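Local atomic coordinates of GlcNAc-alpha-1,4-Gal-releasing endo-beta-galactosidase (Clostridium perfringens, PDB entry 1UPS), a protein that probably hydrolyses O-glycosidic bonds as a family 16 glycoside hydrolase, an endo-beta-galactosidase that releases GlcNAc-alpha-1,4-Gal and carries a bound calcium ion. Residues 32-37 with 272-277; 128-133 with 218-223; 133-138 with 267-272. All coordinates share one frame; numbering follows the deposited sequence.

Contact 1. Residues 32-37 with 272-277. With CA (calcium ion), chain C.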
loop_
_atom_site.group_PDB
_atom_site.type_symbol
_atom_site.label_atom_id
_atom_site.label_comp_id
_atom_site.label_asym_id
_atom_site.label_seq_id
_atom_site.Cartn_x
_atom_site.Cartn_y
_atom_site.Cartn_z
ATOM N N LEU A 32 11.620 -17.739 -0.920
ATOM C CA LEU A 32 10.800 -17.554 0.276
ATOM C C LEU A 32 11.692 -17.241 1.487
ATOM O O LEU A 32 12.620 -17.999 1.785
ATOM C CB LEU A 32 9.941 -18.800 0.531
ATOM C CG LEU A 32 8.971 -18.700 1.710
ATOM C CD1 LEU A 32 7.810 -17.749 1.388
ATOM C CD2 LEU A 32 8.458 -20.094 2.092
ATOM N N ASP A 33 11.426 -16.115 2.155
ATOM C CA ASP A 33 12.250 -15.645 3.276
ATOM C C ASP A 33 11.599 -15.865 4.634
ATOM O O ASP A 33 12.308 -16.003 5.639
ATOM C CB ASP A 33 12.573 -14.151 3.095
ATOM C CG ASP A 33 13.734 -13.679 3.939
ATOM O OD1 ASP A 33 14.856 -14.250 3.852
ATOM O OD2 ASP A 33 13.622 -12.699 4.710
ATOM N N PHE A 34 10.263 -15.868 4.651
ATOM C CA PHE A 34 9.454 -16.026 5.868
ATOM C C PHE A 34 8.112 -16.612 5.499
ATOM O O PHE A 34 7.511 -16.229 4.489
ATOM C CB PHE A 34 9.214 -14.682 6.567
ATOM C CG PHE A 34 8.309 -14.774 7.801
ATOM C CD1 PHE A 34 6.942 -14.535 7.700
ATOM C CD2 PHE A 34 8.840 -15.115 9.042
ATOM C CE1 PHE A 34 6.105 -14.626 8.839
ATOM C CE2 PHE A 34 8.033 -15.200 10.186
ATOM C CZ PHE A 34 6.662 -14.949 10.088
ATOM N N SER A 35 7.626 -17.537 6.321
ATOM C CA SER A 35 6.241 -17.937 6.196
ATOM C C SER A 35 5.665 -18.423 7.511
ATOM O O SER A 35 6.379 -18.978 8.357
ATOM C CB SER A 35 6.067 -19.009 5.125
ATOM O OG SER A 35 6.708 -20.189 5.524
ATOM N N ASP A 36 4.371 -18.175 7.676
ATOM C CA ASP A 36 3.595 -18.851 8.683
ATOM C C ASP A 36 2.309 -19.296 8.015
ATOM O O ASP A 36 1.517 -18.468 7.554
ATOM C CB ASP A 36 3.322 -17.942 9.889
ATOM C CG ASP A 36 2.889 -18.730 11.098
ATOM O OD1 ASP A 36 3.159 -18.304 12.251
ATOM O OD2 ASP A 36 2.293 -19.819 10.967
ATOM N N GLU A 37 2.112 -20.617 7.946
ATOM C CA GLU A 37 0.904 -21.187 7.354
ATOM C C GLU A 37 -0.255 -21.282 8.354
ATOM O O GLU A 37 -1.358 -21.724 8.007
ATOM C CB GLU A 37 1.227 -22.552 6.707
ATOM C CG GLU A 37 2.354 -22.473 5.662
ATOM C CD GLU A 37 1.978 -21.652 4.435
ATOM O OE1 GLU A 37 2.844 -20.897 3.943
ATOM O OE2 GLU A 37 0.817 -21.748 3.969
ATOM N N ASP A 272 -5.181 -17.110 6.650
ATOM C CA ASP A 272 -4.764 -18.443 6.195
ATOM C C ASP A 272 -3.246 -18.605 6.247
ATOM O O ASP A 272 -2.730 -19.651 6.675
ATOM C CB ASP A 272 -5.315 -18.690 4.777
ATOM C CG ASP A 272 -4.916 -20.043 4.207
ATOM O OD1 ASP A 272 -4.914 -20.147 2.957
ATOM O OD2 ASP A 272 -4.609 -21.029 4.919
ATOM N N TYR A 273 -2.522 -17.575 5.814
ATOM C CA TYR A 273 -1.066 -17.602 5.815
ATOM C C TYR A 273 -0.509 -16.199 5.679
ATOM O O TYR A 273 -1.220 -15.280 5.244
ATOM C CB TYR A 273 -0.490 -18.479 4.678
ATOM C CG TYR A 273 -0.777 -18.020 3.241
ATOM C CD1 TYR A 273 -0.079 -16.941 2.662
ATOM C CD2 TYR A 273 -1.678 -18.730 2.431
ATOM C CE1 TYR A 273 -0.336 -16.532 1.356
ATOM C CE2 TYR A 273 -1.922 -18.339 1.106
ATOM C CZ TYR A 273 -1.248 -17.258 0.579
ATOM O OH TYR A 273 -1.501 -16.887 -0.717
ATOM N N MET A 274 0.758 -16.054 6.062
ATOM C CA MET A 274 1.576 -14.886 5.738
ATOM C C MET A 274 2.883 -15.394 5.132
ATOM O O MET A 274 3.512 -16.301 5.679
ATOM C CB MET A 274 1.887 -14.055 6.992
ATOM C CG MET A 274 2.836 -12.873 6.708
ATOM S SD MET A 274 3.259 -11.984 8.228
ATOM C CE MET A 274 4.775 -11.165 7.731
ATOM N N ARG A 275 3.281 -14.818 4.002
ATOM C CA ARG A 275 4.514 -15.210 3.330
ATOM C C ARG A 275 5.260 -13.959 2.903
ATOM O O ARG A 275 4.647 -12.954 2.514
ATOM C CB ARG A 275 4.202 -16.079 2.098
ATOM C CG ARG A 275 3.550 -17.428 2.451
ATOM C CD ARG A 275 3.198 -18.295 1.239
ATOM N NE ARG A 275 2.314 -19.397 1.614
ATOM C CZ ARG A 275 1.446 -19.981 0.789
ATOM N NH1 ARG A 275 1.350 -19.592 -0.486
ATOM N NH2 ARG A 275 0.678 -20.978 1.233
ATOM N N VAL A 276 6.584 -14.020 2.978
ATOM C CA VAL A 276 7.421 -12.940 2.460
ATOM C C VAL A 276 8.506 -13.526 1.569
ATOM O O VAL A 276 9.239 -14.439 1.984
ATOM C CB VAL A 276 8.103 -12.138 3.588
ATOM C CG1 VAL A 276 8.826 -10.929 3.008
ATOM C CG2 VAL A 276 7.066 -11.685 4.665
ATOM N N TRP A 277 8.606 -13.001 0.349
ATOM C CA TRP A 277 9.620 -13.454 -0.592
ATOM C C TRP A 277 10.612 -12.333 -0.898
ATOM O O TRP A 277 10.291 -11.144 -0.778
ATOM C CB TRP A 277 8.971 -13.875 -1.911
ATOM C CG TRP A 277 8.061 -15.070 -1.902
ATOM C CD1 TRP A 277 8.408 -16.372 -2.186
ATOM C CD2 TRP A 277 6.640 -15.064 -1.741
ATOM N NE1 TRP A 277 7.292 -17.175 -2.170
ATOM C CE2 TRP A 277 6.191 -16.401 -1.892
ATOM C CE3 TRP A 277 5.693 -14.067 -1.464
ATOM C CZ2 TRP A 277 4.836 -16.764 -1.774
ATOM C CZ3 TRP A 277 4.350 -14.428 -1.336
ATOM C CH2 TRP A 277 3.932 -15.767 -1.505
HETATM CA CA CA C . -3.132 -21.987 6.520
HETATM O O HOH W 1 -1.731 -22.264 4.616
HETATM O O HOH W 2 -4.410 -23.763 5.342
#
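Strands 32-36 and 272-277 run antiparallel, their axes 166° apart and 4.6 Å from each other at closest. Phe34 faces Val276 and Asp36 faces Met274 as hydrogen-bonded pairs, with Ser35 and Arg275 a non-hydrogen-bonded pair between them. Asp33 and Phe34 both face Val276, whose O accepts from Asp33 N (2.8 Å) and Phe34 N (3.2 Å): a classic beta bulge, across which the register slips by one residue. Beyond the bulge, Leu32 CD1 sits over one face of the Trp277 indole, 3.8 Å from the centroid of its five-membered ring, a CH-pi contact. On the Phe34 side of the sheet, Met274 makes a Met-aromatic contact, its sulfur oblique to the Phe34 ring; the apolar part is Met274 CE against Phe34 CE1 at 3.9 Å, while Val276 packs against Phe34 CB.

The polar end is built round Glu37. Its chain bends at the second torsion (chi2 -66°), which turns the carboxylate back over the neighbouring strand. There Arg275 grips it side-on: NE meets the syn lone pair of Glu37 OE1 at 2.8 Å, and NH2 reaches Glu37 OE2 at 2.8 Å, almost straight at 176°. Tyr273 lies against the guanidinium, Arg275 CZ standing over the centre of its ring. A calcium-bound water also donates to Glu37 OE2, so Glu37 serves the ion directly through its backbone O, 2.3 Å from the calcium, and indirectly through this second-shell carboxylate. Asp272 O and OD2, Gly72 O and a second water complete the ligands of this calcium site on a family 16 beta-sandwich sheet.

Contact 2. Residues 128-133 with 218-223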
loop_
_atom_site.group_PDB
_atom_site.type_symbol
_atom_site.label_atom_id
_atom_site.label_comp_id
_atom_site.label_asym_id
_atom_site.label_seq_id
_atom_site.Cartn_x
_atom_site.Cartn_y
_atom_site.Cartn_z
ATOM N N TYR A 128 12.531 -4.424 2.670
ATOM C CA TYR A 128 12.136 -4.756 1.287
ATOM C C TYR A 128 11.612 -6.175 1.103
ATOM O O TYR A 128 11.939 -7.076 1.877
ATOM C CB TYR A 128 13.254 -4.485 0.266
ATOM C CG TYR A 128 13.869 -3.101 0.389
ATOM C CD1 TYR A 128 15.255 -2.932 0.334
ATOM C CD2 TYR A 128 13.065 -1.972 0.570
ATOM C CE1 TYR A 128 15.824 -1.677 0.448
ATOM C CE2 TYR A 128 13.631 -0.694 0.692
ATOM C CZ TYR A 128 15.014 -0.561 0.637
ATOM O OH TYR A 128 15.584 0.694 0.752
ATOM N N GLY A 129 10.807 -6.360 0.058
ATOM C CA GLY A 129 10.351 -7.699 -0.308
ATOM C C GLY A 129 8.918 -7.713 -0.800
ATOM O O GLY A 129 8.275 -6.656 -0.909
ATOM N N TYR A 130 8.425 -8.922 -1.088
ATOM C CA TYR A 130 7.038 -9.133 -1.511
ATOM C C TYR A 130 6.301 -9.808 -0.351
ATOM O O TYR A 130 6.612 -10.944 0.013
ATOM C CB TYR A 130 6.988 -10.034 -2.778
ATOM C CG TYR A 130 5.614 -10.011 -3.448
ATOM C CD1 TYR A 130 4.565 -10.806 -2.980
ATOM C CD2 TYR A 130 5.356 -9.150 -4.507
ATOM C CE1 TYR A 130 3.284 -10.757 -3.580
ATOM C CE2 TYR A 130 4.092 -9.091 -5.100
ATOM C CZ TYR A 130 3.064 -9.898 -4.643
ATOM O OH TYR A 130 1.829 -9.819 -5.262
ATOM N N PHE A 131 5.363 -9.083 0.259
ATOM C CA PHE A 131 4.688 -9.521 1.486
ATOM C C PHE A 131 3.255 -9.891 1.161
ATOM O O PHE A 131 2.605 -9.145 0.440
ATOM C CB PHE A 131 4.655 -8.341 2.460
ATOM C CG PHE A 131 6.021 -7.906 2.929
ATOM C CD1 PHE A 131 6.882 -7.200 2.085
ATOM C CD2 PHE A 131 6.454 -8.232 4.217
ATOM C CE1 PHE A 131 8.169 -6.819 2.531
ATOM C CE2 PHE A 131 7.721 -7.861 4.673
ATOM C CZ PHE A 131 8.584 -7.151 3.839
ATOM N N GLU A 132 2.752 -11.013 1.681
ATOM C CA GLU A 132 1.420 -11.455 1.260
ATOM C C GLU A 132 0.673 -12.140 2.386
ATOM O O GLU A 132 1.273 -12.924 3.141
ATOM C CB GLU A 132 1.566 -12.416 0.065
ATOM C CG GLU A 132 0.260 -12.985 -0.495
ATOM C CD GLU A 132 0.508 -13.815 -1.752
ATOM O OE1 GLU A 132 0.163 -15.031 -1.756
ATOM O OE2 GLU A 132 1.054 -13.262 -2.743
ATOM N N ILE A 133 -0.621 -11.841 2.520
ATOM C CA ILE A 133 -1.497 -12.669 3.345
ATOM C C ILE A 133 -2.699 -13.113 2.524
ATOM O O ILE A 133 -3.038 -12.497 1.493
ATOM C CB ILE A 133 -1.963 -11.950 4.643
ATOM C CG1 ILE A 133 -2.963 -10.805 4.322
ATOM C CG2 ILE A 133 -0.724 -11.513 5.488
ATOM C CD1 ILE A 133 -3.639 -10.138 5.603
ATOM N N ALA A 218 -1.451 -8.145 -0.847
ATOM C CA ALA A 218 0.010 -8.148 -0.904
ATOM C C ALA A 218 0.579 -6.754 -1.101
ATOM O O ALA A 218 -0.082 -5.866 -1.658
ATOM C CB ALA A 218 0.524 -9.106 -2.020
ATOM N N MET A 219 1.806 -6.582 -0.615
ATOM C CA MET A 219 2.575 -5.373 -0.840
ATOM C C MET A 219 3.982 -5.744 -1.298
ATOM O O MET A 219 4.681 -6.529 -0.636
ATOM C CB MET A 219 2.674 -4.531 0.446
ATOM C CG MET A 219 3.683 -3.365 0.289
ATOM S SD MET A 219 3.971 -2.488 1.857
ATOM C CE MET A 219 4.942 -3.680 2.716
ATOM N N GLU A 220 4.415 -5.151 -2.408
ATOM C CA GLU A 220 5.830 -5.210 -2.758
ATOM C C GLU A 220 6.478 -3.887 -2.374
ATOM O O GLU A 220 6.086 -2.814 -2.857
ATOM C CB GLU A 220 6.063 -5.529 -4.250
ATOM C CG GLU A 220 7.552 -5.764 -4.530
ATOM C CD GLU A 220 7.827 -6.731 -5.677
ATOM O OE1 GLU A 220 8.693 -7.622 -5.528
ATOM O OE2 GLU A 220 7.190 -6.595 -6.726
ATOM N N TRP A 221 7.453 -3.985 -1.477
ATOM C CA TRP A 221 8.144 -2.832 -0.911
ATOM C C TRP A 221 9.554 -2.863 -1.493
ATOM O O TRP A 221 10.321 -3.786 -1.239
ATOM C CB TRP A 221 8.134 -2.953 0.620
ATOM C CG TRP A 221 9.110 -2.088 1.416
ATOM C CD1 TRP A 221 9.677 -0.881 1.061
ATOM C CD2 TRP A 221 9.583 -2.377 2.721
ATOM N NE1 TRP A 221 10.483 -0.419 2.081
ATOM C CE2 TRP A 221 10.452 -1.322 3.110
ATOM C CE3 TRP A 221 9.384 -3.446 3.609
ATOM C CZ2 TRP A 221 11.126 -1.314 4.340
ATOM C CZ3 TRP A 221 10.032 -3.428 4.835
ATOM C CH2 TRP A 221 10.896 -2.363 5.190
ATOM N N THR A 222 9.855 -1.879 -2.333
ATOM C CA THR A 222 11.169 -1.771 -2.971
ATOM C C THR A 222 11.803 -0.453 -2.507
ATOM O O THR A 222 11.149 0.348 -1.849
ATOM C CB THR A 222 11.050 -1.762 -4.511
ATOM O OG1 THR A 222 10.468 -0.518 -4.936
ATOM C CG2 THR A 222 10.072 -2.835 -5.004
ATOM N N PRO A 223 13.056 -0.210 -2.870
ATOM C CA PRO A 223 13.686 1.084 -2.591
ATOM C C PRO A 223 12.951 2.274 -3.215
ATOM O O PRO A 223 13.184 3.411 -2.785
ATOM C CB PRO A 223 15.074 0.923 -3.222
ATOM C CG PRO A 223 15.327 -0.515 -3.133
ATOM C CD PRO A 223 14.002 -1.150 -3.504
#
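Aromatic contacts dominate where Tyr128 meets Trp221. The Tyr128 ring turns its edge to the indole face, with planes 73° apart and Tyr128 CD2 3.4 Å from Trp221 NE1, which hydrogen-bonds to Pro242 O; Tyr128 CA also lies over the five-membered ring. Placing Tyr128 CG beside its own backbone N (chi1 -50°) sends the ring across the Trp221 indole, toward Pro223, whose CG covers one Tyr128 face 4.0 Å from the ring centroid. Phe131 CE1 approaches the Trp221 rim, 3.7 Å from CE3, with the two rings oblique.

Backbone hydrogen bonds join antiparallel strands 129-133 and 218-221 in two reciprocal pairs, Gly129 with Trp221 and Phe131 with Met219.

Apolar and mixed packing occupies the face carrying Tyr130, Glu220 and Ala218, away from Phe131 and Trp221. Ala218 CB lies obliquely by the Tyr130 ring, 3.6 Å from Tyr130 CE1, and the Glu220 carboxylate stands at the ring's edge, its plane 88° from that of the ring. Tyr30 and Tyr283 bind Glu220 OE1.

The chemistry thus divides by face: Phe131, Met219 and Trp221 give an apolar side that packs toward strands 145-152 and 225-230, while Glu132 and Glu220 put carboxylates with tyrosine hydroxyl partners on the other, Glu132 OE1 meeting Tyr273 and also the Asn23 amide.

Contact 3. Residues 133-138 with 267-272. With CA (calcium ion), chain C.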
loop_
_atom_site.group_PDB
_atom_site.type_symbol
_atom_site.label_atom_id
_atom_site.label_comp_id
_atom_site.label_asym_id
_atom_site.label_seq_id
_atom_site.Cartn_x
_atom_site.Cartn_y
_atom_site.Cartn_z
ATOM N N ILE A 133 -0.621 -11.841 2.520
ATOM C CA ILE A 133 -1.497 -12.669 3.345
ATOM C C ILE A 133 -2.699 -13.113 2.524
ATOM O O ILE A 133 -3.038 -12.497 1.493
ATOM C CB ILE A 133 -1.963 -11.950 4.643
ATOM C CG1 ILE A 133 -2.963 -10.805 4.322
ATOM C CG2 ILE A 133 -0.724 -11.513 5.488
ATOM C CD1 ILE A 133 -3.639 -10.138 5.603
ATOM N N ARG A 134 -3.338 -14.185 2.982
ATOM C CA ARG A 134 -4.613 -14.589 2.432
ATOM C C ARG A 134 -5.558 -14.574 3.619
ATOM O O ARG A 134 -5.274 -15.193 4.641
ATOM C CB ARG A 134 -4.507 -15.990 1.814
ATOM C CG ARG A 134 -5.815 -16.523 1.250
ATOM C CD ARG A 134 -5.578 -17.755 0.343
ATOM N NE ARG A 134 -6.798 -18.271 -0.276
ATOM C CZ ARG A 134 -7.570 -19.226 0.248
ATOM N NH1 ARG A 134 -7.270 -19.757 1.424
ATOM N NH2 ARG A 134 -8.654 -19.661 -0.408
ATOM N N ALA A 135 -6.647 -13.815 3.518
ATOM C CA ALA A 135 -7.455 -13.537 4.700
ATOM C C ALA A 135 -8.922 -13.383 4.350
ATOM O O ALA A 135 -9.253 -12.994 3.233
ATOM C CB ALA A 135 -6.931 -12.224 5.408
ATOM N N LYS A 136 -9.790 -13.678 5.323
ATOM C CA LYS A 136 -11.225 -13.446 5.243
ATOM C C LYS A 136 -11.564 -12.497 6.397
ATOM O O LYS A 136 -11.272 -12.799 7.567
ATOM C CB LYS A 136 -11.986 -14.764 5.381
ATOM C CG LYS A 136 -13.502 -14.589 5.488
ATOM C CD LYS A 136 -14.271 -15.857 5.171
ATOM C CE LYS A 136 -14.068 -16.984 6.156
ATOM N NZ LYS A 136 -14.714 -18.240 5.569
ATOM N N LEU A 137 -12.161 -11.353 6.059
ATOM C CA LEU A 137 -12.337 -10.260 7.025
ATOM C C LEU A 137 -13.578 -10.455 7.896
ATOM O O LEU A 137 -14.438 -11.298 7.594
ATOM C CB LEU A 137 -12.422 -8.915 6.300
ATOM C CG LEU A 137 -11.287 -8.582 5.311
ATOM C CD1 LEU A 137 -11.384 -7.133 4.871
ATOM C CD2 LEU A 137 -9.926 -8.846 5.891
ATOM N N SER A 138 -13.647 -9.697 8.994
ATOM C CA SER A 138 -14.785 -9.800 9.898
ATOM C C SER A 138 -16.113 -9.600 9.191
ATOM O O SER A 138 -16.240 -8.693 8.381
ATOM C CB SER A 138 -14.680 -8.741 11.003
ATOM O OG SER A 138 -15.803 -8.844 11.882
ATOM N N LYS A 267 -15.723 -10.256 17.795
ATOM C CA LYS A 267 -15.138 -9.612 16.610
ATOM C C LYS A 267 -13.979 -10.505 16.194
ATOM O O LYS A 267 -13.040 -10.722 16.977
ATOM C CB LYS A 267 -14.644 -8.186 16.899
ATOM C CG LYS A 267 -15.575 -7.306 17.752
ATOM C CD LYS A 267 -16.985 -7.177 17.143
ATOM C CE LYS A 267 -17.845 -6.310 18.077
ATOM N NZ LYS A 267 -19.283 -6.208 17.638
ATOM N N GLU A 268 -14.028 -11.030 14.971
ATOM C CA GLU A 268 -12.994 -11.955 14.559
ATOM C C GLU A 268 -12.751 -11.923 13.067
ATOM O O GLU A 268 -13.664 -11.638 12.287
ATOM C CB GLU A 268 -13.323 -13.380 15.008
ATOM C CG GLU A 268 -14.671 -13.934 14.574
ATOM C CD GLU A 268 -14.964 -15.294 15.232
ATOM O OE1 GLU A 268 -15.565 -16.167 14.588
ATOM O OE2 GLU A 268 -14.572 -15.505 16.400
ATOM N N TRP A 269 -11.513 -12.224 12.696
ATOM C CA TRP A 269 -11.150 -12.472 11.298
ATOM C C TRP A 269 -10.219 -13.653 11.186
ATOM O O TRP A 269 -9.760 -14.191 12.204
ATOM C CB TRP A 269 -10.539 -11.237 10.620
ATOM C CG TRP A 269 -9.160 -10.754 11.098
ATOM C CD1 TRP A 269 -8.673 -10.689 12.391
ATOM C CD2 TRP A 269 -8.135 -10.220 10.266
ATOM N NE1 TRP A 269 -7.398 -10.156 12.391
ATOM C CE2 TRP A 269 -7.048 -9.855 11.100
ATOM C CE3 TRP A 269 -8.018 -10.008 8.883
ATOM C CZ2 TRP A 269 -5.870 -9.279 10.597
ATOM C CZ3 TRP A 269 -6.848 -9.449 8.381
ATOM C CH2 TRP A 269 -5.791 -9.084 9.237
ATOM N N ALA A 270 -9.940 -14.073 9.950
ATOM C CA ALA A 270 -9.203 -15.311 9.740
ATOM C C ALA A 270 -8.066 -15.090 8.760
ATOM O O ALA A 270 -8.286 -14.549 7.674
ATOM C CB ALA A 270 -10.143 -16.426 9.221
ATOM N N ILE A 271 -6.856 -15.478 9.156
ATOM C CA ILE A 271 -5.695 -15.362 8.268
ATOM C C ILE A 271 -5.150 -16.753 7.936
ATOM O O ILE A 271 -4.679 -17.461 8.820
ATOM C CB ILE A 271 -4.593 -14.497 8.914
ATOM C CG1 ILE A 271 -5.172 -13.149 9.383
ATOM C CG2 ILE A 271 -3.438 -14.252 7.927
ATOM C CD1 ILE A 271 -4.632 -12.715 10.721
ATOM N N ASP A 272 -5.181 -17.110 6.650
ATOM C CA ASP A 272 -4.764 -18.443 6.195
ATOM C C ASP A 272 -3.246 -18.605 6.247
ATOM O O ASP A 272 -2.730 -19.651 6.675
ATOM C CB ASP A 272 -5.315 -18.690 4.777
ATOM C CG ASP A 272 -4.916 -20.043 4.207
ATOM O OD1 ASP A 272 -4.914 -20.147 2.957
ATOM O OD2 ASP A 272 -4.609 -21.029 4.919
HETATM CA CA CA C . -3.132 -21.987 6.520
HETATM O O HOH W 2 -4.410 -23.763 5.342
HETATM O O HOH W 1 -1.731 -22.264 4.616
#
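Arg134 CG lies opposite its backbone N and the chain runs straight on to NE; with Asp272 CG likewise anti to its own N (chi1 179°), the guanidinium and carboxylate meet beside the strands. Arg134 NH1 donates to Asp272 OD1 at 2.8 Å in a salt bridge that is far from coplanar: the group planes are 70° apart, and the nitrogen comes from well above the carboxylate plane. The other oxygen, Asp272 OD2, is held by the calcium. Arginine on one oxygen and metal on the other thus fix the carboxylate's rotation, and both would probably stabilise its negative charge. Phe20 O accepts from Arg134 NE.

Strands 133-136 and 267-272 are antiparallel neighbours in one sheet of the two-sheet GH16 jelly-roll sandwich. Lys136 and Ala270 form a hydrogen-bonded pair, and Asp272 N donates to Arg134 O at 2.8 Å. Toward the sandwich interior, Trp269 CG is set between its own backbone N and carbonyl carbon (chi1 68°), which carries the indole alongside Leu137; Leu137 CD2 lies 3.7 Å from Trp269 CE3. Ala135 CB and Ile133 CD1 both approach Trp269 CZ3 obliquely, while Glu76 accepts from its NE1.

From the N terminus, strand 30-36 comes first and pairs with strand 267-279; 234 residues separate segments 32-37 and 272-277, so contact 1 closes the longest loop and encloses the other two. Strand 129-136 follows and lies between 215-221 and 267-279: contact 2 samples one flank at its start, contact 3 the other at its end. Those two loops cross, since 218-223 falls between the segments of contact 3, and they share Ile133; contacts 1 and 3 share Asp272 and the calcium ion. The four strands are consecutive neighbours in a larger, branched antiparallel sheet. Contacts 1 and 2 also touch directly, through Arg275 O with Glu132 N and Val276 against Phe131.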